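Local coordinates for membrane protein (Acinetobacter baumannii AB307-0294, PDB 5DL5), which is a beta-barrel outer-membrane protein of the OprD porin family that probably admits small solutes and takes part in antibiotic uptake, at residues 240-245 against 275-280; 294-299 against 316-321; 380-385 against 392-397. One frame throughout, in Å; residues are numbered along the deposited sequence.

Overall arrangement
Interactions 1 and 3 pair neighbouring strands of the antiparallel barrel wall; interaction 2 joins the wall to a loop. Interaction 1 is a buried pairing of strands 233-246 and 273-286. Interaction 2 lies beside it, centres about 8 Å apart, because the next strand, 289-300, pairs with 273-286 and also receives loop segment 316-321. Interaction 3 joins the two strands of a hairpin near its turn, at the surface, its centre about 32 Å from that of interaction 1. Both strand pairings rest on regular backbone bonding, but the first adds a histidine-asparagine bond and a bridging water, the third aliphatic stems and basic groups. Interaction 2 depends instead on a glutamine side chain that reaches the loop backbone.

Interaction 1: 240-245 against 275-280; sequences SGYHTK and NNIWAI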
ATOM      1  N   SER A 240      -1.436 -12.117  10.452  1.00 32.51           N
ATOM      2  CA  SER A 240      -0.669 -11.713   9.310  1.00 32.58           C
ATOM      3  C   SER A 240       0.809 -11.633   9.733  1.00 34.73           C
ATOM      4  O   SER A 240       1.122 -11.281  10.888  1.00 34.37           O
ATOM      5  CB  SER A 240      -1.092 -10.324   8.799  1.00 31.52           C
ATOM      6  OG  SER A 240      -2.396 -10.450   8.243  1.00 33.35           O
ATOM      7  N   GLY A 241       1.724 -11.870   8.795  1.00 33.39           N
ATOM      8  CA  GLY A 241       3.127 -11.549   9.043  1.00 34.11           C
ATOM      9  C   GLY A 241       4.118 -11.559   7.858  1.00 33.07           C
ATOM     10  O   GLY A 241       3.798 -12.082   6.812  1.00 29.46           O
ATOM     11  N   TYR A 242       5.206 -10.797   8.015  1.00 29.93           N
ATOM     12  CA  TYR A 242       6.301 -10.871   7.038  1.00 31.79           C
ATOM     13  C   TYR A 242       7.611 -11.329   7.697  1.00 30.20           C
ATOM     14  O   TYR A 242       7.977 -10.942   8.844  1.00 28.21           O
ATOM     15  CB  TYR A 242       6.609  -9.534   6.405  1.00 30.38           C
ATOM     16  CG  TYR A 242       5.522  -8.880   5.620  1.00 30.10           C
ATOM     17  CD1 TYR A 242       4.648  -8.004   6.236  1.00 28.37           C
ATOM     18  CD2 TYR A 242       5.474  -9.030   4.218  1.00 28.17           C
ATOM     19  CE1 TYR A 242       3.695  -7.303   5.474  1.00 29.86           C
ATOM     20  CE2 TYR A 242       4.481  -8.446   3.459  1.00 29.13           C
ATOM     21  CZ  TYR A 242       3.597  -7.546   4.106  1.00 30.33           C
ATOM     22  OH  TYR A 242       2.690  -6.932   3.352  1.00 29.47           O
ATOM     23  N   HIS A 243       8.324 -12.088   6.909  1.00 31.21           N
ATOM     24  CA  HIS A 243       9.737 -12.352   7.147  1.00 32.86           C
ATOM     25  C   HIS A 243      10.610 -11.728   6.021  1.00 31.63           C
ATOM     26  O   HIS A 243      10.439 -12.084   4.845  1.00 33.22           O
ATOM     27  CB  HIS A 243       9.920 -13.847   7.246  1.00 35.73           C
ATOM     28  CG  HIS A 243      11.345 -14.270   7.288  1.00 42.42           C
ATOM     29  ND1 HIS A 243      12.095 -14.189   8.434  1.00 45.80           N
ATOM     30  CD2 HIS A 243      12.194 -14.666   6.307  1.00 47.47           C
ATOM     31  CE1 HIS A 243      13.325 -14.629   8.194  1.00 48.40           C
ATOM     32  NE2 HIS A 243      13.415 -14.902   6.902  1.00 53.24           N
ATOM     33  N   THR A 244      11.565 -10.884   6.388  1.00 31.17           N
ATOM     34  CA  THR A 244      12.407 -10.213   5.402  1.00 31.64           C
ATOM     35  C   THR A 244      13.859 -10.368   5.717  1.00 33.96           C
ATOM     36  O   THR A 244      14.338 -10.096   6.815  1.00 33.40           O
ATOM     37  CB  THR A 244      12.102  -8.696   5.361  1.00 31.45           C
ATOM     38  OG1 THR A 244      10.729  -8.507   5.160  1.00 28.95           O
ATOM     39  CG2 THR A 244      12.920  -7.956   4.173  1.00 31.17           C
ATOM     40  N   LYS A 245      14.615 -10.798   4.741  1.00 34.14           N
ATOM     41  CA  LYS A 245      16.049 -10.816   4.814  1.00 37.65           C
ATOM     42  C   LYS A 245      16.569  -9.793   3.821  1.00 35.51           C
ATOM     43  O   LYS A 245      16.353  -9.893   2.578  1.00 30.31           O
ATOM     44  CB  LYS A 245      16.637 -12.201   4.483  1.00 42.27           C
ATOM     45  CG  LYS A 245      18.110 -12.230   4.822  1.00 52.08           C
ATOM     46  CD  LYS A 245      18.714 -13.617   4.659  1.00 60.26           C
ATOM     47  CE  LYS A 245      18.661 -14.002   3.171  1.00 62.34           C
ATOM     48  NZ  LYS A 245      19.820 -14.822   2.714  1.00 76.08           N
ATOM     49  N   ASN A 275      14.280  -9.183   9.660  1.00 36.70           N
ATOM     50  CA  ASN A 275      13.098  -8.670  10.378  1.00 33.46           C
ATOM     51  C   ASN A 275      12.088  -9.756  10.295  1.00 33.55           C
ATOM     52  O   ASN A 275      11.899 -10.328   9.215  1.00 29.63           O
ATOM     53  CB  ASN A 275      12.458  -7.518   9.646  1.00 33.64           C
ATOM     54  CG  ASN A 275      11.202  -6.992  10.300  1.00 31.42           C
ATOM     55  OD1 ASN A 275      10.080  -7.229   9.786  1.00 32.04           O
ATOM     56  ND2 ASN A 275      11.363  -6.280  11.450  1.00 32.79           N
ATOM     57  N   ASN A 276      11.432 -10.034  11.394  1.00 30.55           N
ATOM     58  CA  ASN A 276      10.075 -10.632  11.388  1.00 31.95           C
ATOM     59  C   ASN A 276       9.059  -9.624  12.007  1.00 30.91           C
ATOM     60  O   ASN A 276       9.308  -9.026  13.045  1.00 33.91           O
ATOM     61  CB  ASN A 276      10.019 -11.926  12.206  1.00 34.54           C
ATOM     62  CG  ASN A 276      10.979 -12.957  11.667  1.00 40.75           C
ATOM     63  OD1 ASN A 276      10.768 -13.495  10.613  1.00 46.32           O
ATOM     64  ND2 ASN A 276      12.075 -13.116  12.288  1.00 42.08           N
ATOM     65  N   ILE A 277       7.947  -9.430  11.338  1.00 28.83           N
ATOM     66  CA  ILE A 277       6.839  -8.591  11.833  1.00 29.32           C
ATOM     67  C   ILE A 277       5.589  -9.433  11.659  1.00 29.99           C
ATOM     68  O   ILE A 277       5.299  -9.998  10.609  1.00 31.13           O
ATOM     69  CB  ILE A 277       6.804  -7.205  11.212  1.00 27.75           C
ATOM     70  CG1 ILE A 277       5.728  -6.342  11.909  1.00 27.48           C
ATOM     71  CG2 ILE A 277       6.656  -7.294   9.708  1.00 29.54           C
ATOM     72  CD1 ILE A 277       5.753  -4.896  11.464  1.00 28.53           C
ATOM     73  N   TRP A 278       4.810  -9.484  12.719  1.00 30.02           N
ATOM     74  CA  TRP A 278       3.519 -10.177  12.712  1.00 28.84           C
ATOM     75  C   TRP A 278       2.456  -9.407  13.529  1.00 29.41           C
ATOM     76  O   TRP A 278       2.806  -8.569  14.313  1.00 26.44           O
ATOM     77  CB  TRP A 278       3.676 -11.619  13.162  1.00 33.66           C
ATOM     78  CG  TRP A 278       4.132 -11.774  14.515  1.00 36.29           C
ATOM     79  CD1 TRP A 278       5.443 -11.833  14.944  1.00 38.09           C
ATOM     80  CD2 TRP A 278       3.308 -11.844  15.708  1.00 40.11           C
ATOM     81  NE1 TRP A 278       5.445 -11.878  16.320  1.00 38.08           N
ATOM     82  CE2 TRP A 278       4.190 -11.850  16.823  1.00 38.45           C
ATOM     83  CE3 TRP A 278       1.942 -11.814  15.937  1.00 40.59           C
ATOM     84  CZ2 TRP A 278       3.754 -11.978  18.135  1.00 40.92           C
ATOM     85  CZ3 TRP A 278       1.490 -11.838  17.303  1.00 43.91           C
ATOM     86  CH2 TRP A 278       2.435 -11.953  18.365  1.00 42.39           C
ATOM     87  N   ALA A 279       1.190  -9.758  13.340  1.00 27.20           N
ATOM     88  CA  ALA A 279       0.103  -9.079  13.941  1.00 30.79           C
ATOM     89  C   ALA A 279      -1.085  -9.970  14.016  1.00 30.65           C
ATOM     90  O   ALA A 279      -1.245 -10.831  13.165  1.00 31.28           O
ATOM     91  CB  ALA A 279      -0.247  -7.823  13.201  1.00 30.42           C
ATOM     92  N   ILE A 280      -1.816  -9.843  15.124  1.00 30.70           N
ATOM     93  CA  ILE A 280      -3.090 -10.499  15.313  1.00 34.20           C
ATOM     94  C   ILE A 280      -4.154  -9.444  15.577  1.00 32.52           C
ATOM     95  O   ILE A 280      -3.836  -8.473  16.313  1.00 34.95           O
ATOM     96  CB  ILE A 280      -3.054 -11.506  16.474  1.00 37.73           C
ATOM     97  CG1 ILE A 280      -2.512 -10.838  17.777  1.00 38.95           C
ATOM     98  CG2 ILE A 280      -2.143 -12.637  16.083  1.00 40.56           C
ATOM     99  CD1 ILE A 280      -2.635 -11.650  19.049  1.00 43.97           C
TER
HETATM  100  O   HOH W   1       9.627  -8.704   7.664  1.00 33.66           O
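Thr-244 and Asn-275 hold a water between them: its oxygen lies 2.7 Å from Thr-244 OG1 and 2.6 Å from Asn-275 OD1, with Asn-275 O a longer third partner. The same two residues are joined directly as a hydrogen-bonded pair, Thr-244 N giving its proton to Asn-275 O at 2.9 Å in an almost straight bond (177°). Asn-275 suits this buried place because its amide serves two sides, OD1 turning to the water while ND2 binds Val-302 O and Asn-298 OD1.

On the other face His-243 and Asn-276 lie alongside each other in a non-hydrogen-bonded pair, ring and amide planes only 24° apart. His-243 ND1 donates to Asn-276 OD1 at 2.6 Å, and the acceptor sits in the ring plane, where an imidazole N-H points. Asn-276 CG stands beside its backbone N (chi1 -59°), which swings the amide toward the histidine.

Tyr-242 and Ile-277 run side by side, with Ile-277 CG2 4.0 Å from Tyr-242 CB and at the edge of the ring. The phenol reaches further: its OH binds Pro-133 O and Tyr-317 N, and its ring stacks on Tyr-304, tying the strand to the loops that cover this face. Gly-241 suits its place opposite Trp-278 because Ile-277 O and Trp-278 CB already fill the side where a side chain would point; without one, the CA atoms of Gly-241 and Trp-278 close to 3.9 Å. Trp-278 CB packs 3.4 Å from Ser-240 O, while the indole leads away and touches Gln-297.

Side chains alternate along each strand, so that Tyr-242, Thr-244, Asn-275 and Ile-277, all in hydrogen-bonded pairs, share the face that meets the loops, and His-243, Asn-276 and Trp-278 the other, the two-faced pattern of neighbouring strands in an outer-membrane porin barrel.

Interaction 2: 294-299 against 316-321; sequences AYQQNT and IYLPNS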
ATOM      1  N   ALA A 294      -5.851  -4.882  18.015  1.00 31.97           N
ATOM      2  CA  ALA A 294      -4.773  -5.550  17.275  1.00 31.63           C
ATOM      3  C   ALA A 294      -3.477  -5.369  18.010  1.00 32.28           C
ATOM      4  O   ALA A 294      -3.261  -4.328  18.643  1.00 29.79           O
ATOM      5  CB  ALA A 294      -4.666  -5.002  15.887  1.00 30.39           C
ATOM      6  N   TYR A 295      -2.600  -6.359  17.870  1.00 30.96           N
ATOM      7  CA  TYR A 295      -1.238  -6.334  18.412  1.00 29.71           C
ATOM      8  C   TYR A 295      -0.291  -6.713  17.314  1.00 29.45           C
ATOM      9  O   TYR A 295      -0.617  -7.587  16.525  1.00 30.70           O
ATOM     10  CB  TYR A 295      -1.149  -7.376  19.578  1.00 30.92           C
ATOM     11  CG  TYR A 295       0.218  -7.539  20.116  1.00 30.91           C
ATOM     12  CD1 TYR A 295       0.740  -6.629  21.067  1.00 34.08           C
ATOM     13  CD2 TYR A 295       1.034  -8.572  19.676  1.00 33.70           C
ATOM     14  CE1 TYR A 295       2.071  -6.747  21.515  1.00 34.65           C
ATOM     15  CE2 TYR A 295       2.348  -8.721  20.108  1.00 34.14           C
ATOM     16  CZ  TYR A 295       2.847  -7.812  21.085  1.00 36.82           C
ATOM     17  OH  TYR A 295       4.171  -7.946  21.531  1.00 36.10           O
ATOM     18  N   GLN A 296       0.890  -6.052  17.283  1.00 30.38           N
ATOM     19  CA  GLN A 296       1.831  -6.172  16.222  1.00 28.88           C
ATOM     20  C   GLN A 296       3.202  -6.159  16.844  1.00 28.90           C
ATOM     21  O   GLN A 296       3.477  -5.408  17.767  1.00 27.49           O
ATOM     22  CB  GLN A 296       1.639  -4.981  15.269  1.00 29.31           C
ATOM     23  CG  GLN A 296       2.448  -4.964  14.034  1.00 30.12           C
ATOM     24  CD  GLN A 296       1.925  -3.891  13.036  1.00 29.53           C
ATOM     25  OE1 GLN A 296       0.836  -4.040  12.513  1.00 29.32           O
ATOM     26  NE2 GLN A 296       2.675  -2.862  12.819  1.00 27.24           N
ATOM     27  N   GLN A 297       4.121  -6.993  16.364  1.00 29.07           N
ATOM     28  CA  GLN A 297       5.469  -6.971  16.980  1.00 28.80           C
ATOM     29  C   GLN A 297       6.535  -7.277  15.937  1.00 28.40           C
ATOM     30  O   GLN A 297       6.328  -8.100  15.015  1.00 30.27           O
ATOM     31  CB  GLN A 297       5.462  -8.057  18.055  1.00 29.14           C
ATOM     32  CG  GLN A 297       6.816  -8.504  18.520  1.00 34.31           C
ATOM     33  CD  GLN A 297       6.770  -9.400  19.777  1.00 39.58           C
ATOM     34  OE1 GLN A 297       5.706  -9.641  20.401  1.00 39.84           O
ATOM     35  NE2 GLN A 297       7.985  -9.690  20.290  1.00 44.32           N
ATOM     36  N   ASN A 298       7.648  -6.598  16.063  1.00 28.57           N
ATOM     37  CA  ASN A 298       8.824  -6.822  15.255  1.00 30.90           C
ATOM     38  C   ASN A 298       9.888  -7.568  16.044  1.00 34.23           C
ATOM     39  O   ASN A 298      10.056  -7.244  17.230  1.00 28.97           O
ATOM     40  CB  ASN A 298       9.477  -5.466  14.915  1.00 33.07           C
ATOM     41  CG  ASN A 298       8.677  -4.649  13.934  1.00 33.31           C
ATOM     42  OD1 ASN A 298       8.997  -4.646  12.695  1.00 31.67           O
ATOM     43  ND2 ASN A 298       7.610  -3.915  14.463  1.00 30.19           N
ATOM     44  N   THR A 299      10.598  -8.512  15.420  1.00 33.38           N
ATOM     45  CA  THR A 299      11.795  -9.095  16.047  1.00 34.94           C
ATOM     46  C   THR A 299      12.909  -9.111  14.933  1.00 35.99           C
ATOM     47  O   THR A 299      12.646  -8.821  13.714  1.00 32.22           O
ATOM     48  CB  THR A 299      11.527 -10.529  16.528  1.00 40.26           C
ATOM     49  OG1 THR A 299      11.033 -11.308  15.464  1.00 40.91           O
ATOM     50  CG2 THR A 299      10.465 -10.580  17.510  1.00 43.49           C
ATOM     51  N   ILE A 316       2.665  -3.440   3.043  1.00 29.96           N
ATOM     52  CA  ILE A 316       2.511  -3.251   4.511  1.00 29.79           C
ATOM     53  C   ILE A 316       1.108  -3.737   4.857  1.00 29.80           C
ATOM     54  O   ILE A 316       0.305  -2.940   5.271  1.00 29.91           O
ATOM     55  CB  ILE A 316       2.900  -1.820   4.912  1.00 33.12           C
ATOM     56  CG1 ILE A 316       2.774  -1.501   6.391  1.00 39.75           C
ATOM     57  CG2 ILE A 316       2.040  -0.740   4.350  1.00 35.48           C
ATOM     58  CD1 ILE A 316       3.740  -2.099   7.325  1.00 36.17           C
ATOM     59  N   TYR A 317       0.792  -5.007   4.643  1.00 27.74           N
ATOM     60  CA  TYR A 317      -0.584  -5.543   4.838  1.00 29.19           C
ATOM     61  C   TYR A 317      -0.745  -5.970   6.354  1.00 30.89           C
ATOM     62  O   TYR A 317      -0.742  -7.117   6.693  1.00 32.35           O
ATOM     63  CB  TYR A 317      -0.839  -6.684   3.877  1.00 30.76           C
ATOM     64  CG  TYR A 317      -1.254  -6.260   2.388  1.00 33.23           C
ATOM     65  CD1 TYR A 317      -0.571  -5.304   1.695  1.00 32.12           C
ATOM     66  CD2 TYR A 317      -2.195  -6.938   1.716  1.00 35.37           C
ATOM     67  CE1 TYR A 317      -0.908  -4.934   0.417  1.00 34.52           C
ATOM     68  CE2 TYR A 317      -2.536  -6.637   0.396  1.00 36.54           C
ATOM     69  CZ  TYR A 317      -1.881  -5.598  -0.235  1.00 37.63           C
ATOM     70  OH  TYR A 317      -2.184  -5.269  -1.518  1.00 38.01           O
ATOM     71  N   LEU A 318      -0.651  -4.998   7.248  1.00 28.24           N
ATOM     72  CA  LEU A 318      -0.700  -5.205   8.704  1.00 31.58           C
ATOM     73  C   LEU A 318      -1.670  -4.129   9.290  1.00 30.59           C
ATOM     74  O   LEU A 318      -1.875  -3.099   8.654  1.00 30.76           O
ATOM     75  CB  LEU A 318       0.686  -4.956   9.272  1.00 30.83           C
ATOM     76  CG  LEU A 318       1.739  -5.983   8.846  1.00 30.01           C
ATOM     77  CD1 LEU A 318       3.114  -5.545   9.279  1.00 32.33           C
ATOM     78  CD2 LEU A 318       1.496  -7.327   9.419  1.00 31.91           C
ATOM     79  N   PRO A 319      -2.243  -4.379  10.444  1.00 30.77           N
ATOM     80  CA  PRO A 319      -3.368  -3.495  10.959  1.00 29.76           C
ATOM     81  C   PRO A 319      -2.887  -2.209  11.615  1.00 29.36           C
ATOM     82  O   PRO A 319      -3.564  -1.216  11.644  1.00 28.53           O
ATOM     83  CB  PRO A 319      -4.024  -4.428  12.015  1.00 32.36           C
ATOM     84  CG  PRO A 319      -2.944  -5.330  12.553  1.00 28.62           C
ATOM     85  CD  PRO A 319      -2.123  -5.622  11.267  1.00 31.13           C
ATOM     86  N   ASN A 320      -1.694  -2.180  12.185  1.00 31.05           N
ATOM     87  CA  ASN A 320      -1.267  -0.988  12.976  1.00 30.98           C
ATOM     88  C   ASN A 320      -0.424  -0.125  12.075  1.00 34.84           C
ATOM     89  O   ASN A 320       0.830  -0.019  12.192  1.00 33.31           O
ATOM     90  CB  ASN A 320      -0.521  -1.310  14.226  1.00 29.00           C
ATOM     91  CG  ASN A 320      -1.366  -2.073  15.249  1.00 30.89           C
ATOM     92  OD1 ASN A 320      -2.553  -2.323  15.052  1.00 31.84           O
ATOM     93  ND2 ASN A 320      -0.725  -2.492  16.330  1.00 30.36           N
ATOM     94  N   SER A 321      -1.155   0.582  11.225  1.00 34.77           N
ATOM     95  CA  SER A 321      -0.586   1.243  10.068  1.00 36.53           C
ATOM     96  C   SER A 321      -1.509   2.380   9.653  1.00 36.37           C
ATOM     97  O   SER A 321      -2.568   2.122   9.099  1.00 33.49           O
ATOM     98  CB  SER A 321      -0.490   0.293   8.849  1.00 37.09           C
ATOM     99  OG  SER A 321       0.288   0.970   7.822  1.00 36.35           O
TER
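A loop folded against the barrel wall is the setting here: Gln-296, on strand 289-300, catches Asn-320 of the irregular segment 316-321. Gln-296 CG is anti to the backbone N (chi1 -175°) and the chain stays extended beyond it, carrying the amide from the wall to the loop backbone. There Gln-296 OE1 accepts the proton of Asn-320 N at 3.2 Å, the donor tilted 34° from the carbonyl plane. Glutamine suits the site because its oxygen can take a loop N-H while its NH2 gives to loop carbonyls: Gln-296 NE2 bonds weakly to Asn-320 O at 3.4 Å and also to Phe-326 O. Asn-320 is itself the centre of an inverse gamma turn.

The two side chains slide past each other in opposite directions, amide planes 30° apart, and Asn-320 ND2 comes 3.6 Å from Gln-296 CB. The Asn-320 amide is held further on, OD1 by Gln-335 and ND2 by Ser-333, both of strand 332-341. Small Ala-294 lets the proline ring settle close, Ala-294 CB lying 3.8 Å from Pro-319 CG. Leu-318 crosses the glutamine at about a right angle, its CB 3.4 Å from Gln-296 OE1.

A loop between strands 289-300 and 332-341 that lies back on the wall, gripped by a wall glutamine, is consistent with the inward-folded loops that narrow porin channels.

Interaction 3: 380-385 against 392-397; sequences QVKYTV and DASLRI
Lys-382 and Arg-396 lie alongside each other and make the close-packed face of this hairpin. Lys-382 is extended, CG anti to the backbone N (chi1 -178°), and its methylenes run along the arginine stem, Lys-382 CD 3.7 Å from Arg-396 CG. Further out, Lys-382 CE comes 3.6 Å from Ser-394 CB, a small residue that admits the long chain. Thr-384 OG1 meets the same Ser-394 CB at 3.7 Å. Gln-380 crosses the arginine at a slant, amide and guanidinium planes 60° apart, its NE2 4.0 Å from Arg-396 CD.

The opposite face is looser. Val-381, Tyr-383, Leu-395 and Ile-397 are joined there through their backbones, as hydrogen-bonded pairs such as Leu-395 N to Tyr-383 O at 2.8 Å, while their side chains keep a wider spacing from the partner strand. Apolar and aromatic side chains suit such a surface, which probably meets lipid; Val-381 touches Leu-351 and Trp-353, and Ile-397 touches Trp-419. Near the turn, Val-385 N bonds to Ala-393 O and Asp-392 N to Val-385 O, carrying the pairing beyond the regular strands, with Asp-392 in a left-handed backbone conformation (phi 72°).

The basic ends stay near each other, Lys-382 NZ 4.5 Å from Arg-396 NH1, but Asp-424 of the adjoining strand makes a salt bridge with that NH1. Aliphatic stems thus provide the packing, while the positive groups they carry would make a locally basic patch, partly balanced by Asp-424.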
ATOM      1  N   GLN A 380     -10.929   9.381  10.727  1.00 39.71           N
ATOM      2  CA  GLN A 380     -11.308   9.570   9.354  1.00 42.65           C
ATOM      3  C   GLN A 380     -12.800   9.596   9.227  1.00 41.22           C
ATOM      4  O   GLN A 380     -13.483   8.776   9.773  1.00 42.21           O
ATOM      5  CB  GLN A 380     -10.713   8.463   8.437  1.00 41.63           C
ATOM      6  CG  GLN A 380     -11.192   8.627   7.002  1.00 42.37           C
ATOM      7  CD  GLN A 380     -10.402   7.729   6.056  1.00 48.32           C
ATOM      8  OE1 GLN A 380      -9.242   7.969   5.747  1.00 48.14           O
ATOM      9  NE2 GLN A 380     -11.021   6.676   5.635  1.00 46.54           N
ATOM     10  N   VAL A 381     -13.298  10.591   8.546  1.00 39.17           N
ATOM     11  CA  VAL A 381     -14.645  10.592   8.075  1.00 40.59           C
ATOM     12  C   VAL A 381     -14.638  10.464   6.553  1.00 41.47           C
ATOM     13  O   VAL A 381     -13.853  11.146   5.823  1.00 40.74           O
ATOM     14  CB  VAL A 381     -15.353  11.882   8.442  1.00 43.73           C
ATOM     15  CG1 VAL A 381     -16.729  11.959   7.771  1.00 46.02           C
ATOM     16  CG2 VAL A 381     -15.504  11.993   9.947  1.00 45.40           C
ATOM     17  N   LYS A 382     -15.531   9.632   6.086  1.00 41.80           N
ATOM     18  CA  LYS A 382     -15.656   9.378   4.671  1.00 44.73           C
ATOM     19  C   LYS A 382     -17.104   9.427   4.249  1.00 44.62           C
ATOM     20  O   LYS A 382     -17.982   8.871   4.974  1.00 49.05           O
ATOM     21  CB  LYS A 382     -15.053   8.002   4.334  1.00 44.04           C
ATOM     22  CG  LYS A 382     -15.149   7.755   2.822  1.00 50.46           C
ATOM     23  CD  LYS A 382     -14.262   6.628   2.279  1.00 52.81           C
ATOM     24  CE  LYS A 382     -14.243   6.822   0.780  1.00 59.08           C
ATOM     25  NZ  LYS A 382     -13.356   5.840   0.148  1.00 61.19           N
ATOM     26  N   TYR A 383     -17.395  10.084   3.126  1.00 40.81           N
ATOM     27  CA  TYR A 383     -18.722  10.075   2.507  1.00 43.32           C
ATOM     28  C   TYR A 383     -18.612   9.552   1.061  1.00 46.43           C
ATOM     29  O   TYR A 383     -17.807  10.109   0.268  1.00 45.78           O
ATOM     30  CB  TYR A 383     -19.300  11.511   2.481  1.00 44.99           C
ATOM     31  CG  TYR A 383     -20.577  11.532   1.832  1.00 49.05           C
ATOM     32  CD1 TYR A 383     -21.660  10.807   2.372  1.00 53.34           C
ATOM     33  CD2 TYR A 383     -20.770  12.188   0.633  1.00 51.15           C
ATOM     34  CE1 TYR A 383     -22.877  10.742   1.716  1.00 54.08           C
ATOM     35  CE2 TYR A 383     -21.997  12.143   0.006  1.00 54.37           C
ATOM     36  CZ  TYR A 383     -23.024  11.414   0.535  1.00 57.10           C
ATOM     37  OH  TYR A 383     -24.251  11.410  -0.111  1.00 59.85           O
ATOM     38  N   THR A 384     -19.454   8.582   0.689  1.00 46.51           N
ATOM     39  CA  THR A 384     -19.551   8.067  -0.675  1.00 46.84           C
ATOM     40  C   THR A 384     -20.921   8.330  -1.163  1.00 49.04           C
ATOM     41  O   THR A 384     -21.878   8.050  -0.435  1.00 55.74           O
ATOM     42  CB  THR A 384     -19.220   6.560  -0.704  1.00 45.30           C
ATOM     43  OG1 THR A 384     -17.937   6.451  -0.166  1.00 44.72           O
ATOM     44  CG2 THR A 384     -19.103   5.974  -2.096  1.00 45.98           C
ATOM     45  N   VAL A 385     -21.052   8.875  -2.372  1.00 45.99           N
ATOM     46  CA  VAL A 385     -22.314   9.195  -2.958  1.00 49.83           C
ATOM     47  C   VAL A 385     -22.975   7.878  -3.297  1.00 52.22           C
ATOM     48  O   VAL A 385     -22.336   7.000  -3.869  1.00 51.72           O
ATOM     49  CB  VAL A 385     -22.144  10.103  -4.236  1.00 49.57           C
ATOM     50  CG1 VAL A 385     -23.478  10.358  -4.938  1.00 51.51           C
ATOM     51  CG2 VAL A 385     -21.531  11.454  -3.884  1.00 48.43           C
ATOM     52  N   ASP A 392     -20.734   6.742  -6.482  1.00 48.35           N
ATOM     53  CA  ASP A 392     -19.410   6.312  -6.113  1.00 48.95           C
ATOM     54  C   ASP A 392     -18.372   7.391  -6.006  1.00 44.83           C
ATOM     55  O   ASP A 392     -17.289   7.079  -5.635  1.00 41.38           O
ATOM     56  CB  ASP A 392     -18.766   5.181  -6.953  1.00 55.46           C
ATOM     57  CG  ASP A 392     -19.674   3.968  -7.159  1.00 65.00           C
ATOM     58  OD1 ASP A 392     -20.615   3.728  -6.349  1.00 67.26           O
ATOM     59  OD2 ASP A 392     -19.423   3.267  -8.185  1.00 72.04           O
ATOM     60  N   ALA A 393     -18.669   8.632  -6.292  1.00 42.68           N
ATOM     61  CA  ALA A 393     -17.750   9.667  -5.857  1.00 41.10           C
ATOM     62  C   ALA A 393     -17.637   9.665  -4.324  1.00 41.41           C
ATOM     63  O   ALA A 393     -18.597   9.318  -3.602  1.00 41.46           O
ATOM     64  CB  ALA A 393     -18.226  11.043  -6.366  1.00 42.25           C
ATOM     65  N   SER A 394     -16.459   9.992  -3.814  1.00 40.20           N
ATOM     66  CA  SER A 394     -16.233  10.068  -2.401  1.00 42.84           C
ATOM     67  C   SER A 394     -15.316  11.154  -1.934  1.00 45.70           C
ATOM     68  O   SER A 394     -14.337  11.535  -2.669  1.00 46.47           O
ATOM     69  CB  SER A 394     -15.634   8.772  -1.867  1.00 44.10           C
ATOM     70  OG  SER A 394     -14.425   8.436  -2.503  1.00 46.05           O
ATOM     71  N   LEU A 395     -15.513  11.506  -0.647  1.00 43.87           N
ATOM     72  CA  LEU A 395     -14.687  12.480   0.036  1.00 41.54           C
ATOM     73  C   LEU A 395     -14.172  11.863   1.345  1.00 41.25           C
ATOM     74  O   LEU A 395     -14.956  11.263   2.064  1.00 41.01           O
ATOM     75  CB  LEU A 395     -15.467  13.743   0.130  1.00 42.04           C
ATOM     76  CG  LEU A 395     -14.806  14.809   1.006  1.00 42.19           C
ATOM     77  CD1 LEU A 395     -13.553  15.302   0.262  1.00 43.13           C
ATOM     78  CD2 LEU A 395     -15.750  15.920   1.259  1.00 48.00           C
ATOM     79  N   ARG A 396     -12.846  11.893   1.599  1.00 39.31           N
ATOM     80  CA  ARG A 396     -12.183  11.261   2.769  1.00 40.30           C
ATOM     81  C   ARG A 396     -11.479  12.421   3.392  1.00 41.33           C
ATOM     82  O   ARG A 396     -10.721  13.121   2.685  1.00 37.31           O
ATOM     83  CB  ARG A 396     -11.021  10.362   2.390  1.00 42.01           C
ATOM     84  CG  ARG A 396     -11.485   9.054   1.961  1.00 50.31           C
ATOM     85  CD  ARG A 396     -10.408   7.985   1.857  1.00 50.24           C
ATOM     86  NE  ARG A 396      -9.179   8.329   1.147  1.00 56.35           N
ATOM     87  CZ  ARG A 396      -8.962   8.434  -0.171  1.00 58.42           C
ATOM     88  NH1 ARG A 396      -9.926   8.410  -1.070  1.00 58.88           N
ATOM     89  NH2 ARG A 396      -7.728   8.647  -0.605  1.00 62.82           N
ATOM     90  N   ILE A 397     -11.712  12.655   4.678  1.00 39.72           N
ATOM     91  CA  ILE A 397     -11.046  13.672   5.446  1.00 41.20           C
ATOM     92  C   ILE A 397     -10.446  12.899   6.628  1.00 40.13           C
ATOM     93  O   ILE A 397     -11.154  12.213   7.325  1.00 38.71           O
ATOM     94  CB  ILE A 397     -11.948  14.753   6.039  1.00 44.08           C
ATOM     95  CG1 ILE A 397     -12.534  15.649   4.999  1.00 51.90           C
ATOM     96  CG2 ILE A 397     -11.133  15.643   6.967  1.00 44.44           C
ATOM     97  CD1 ILE A 397     -13.471  14.920   4.072  1.00 56.15           C
TER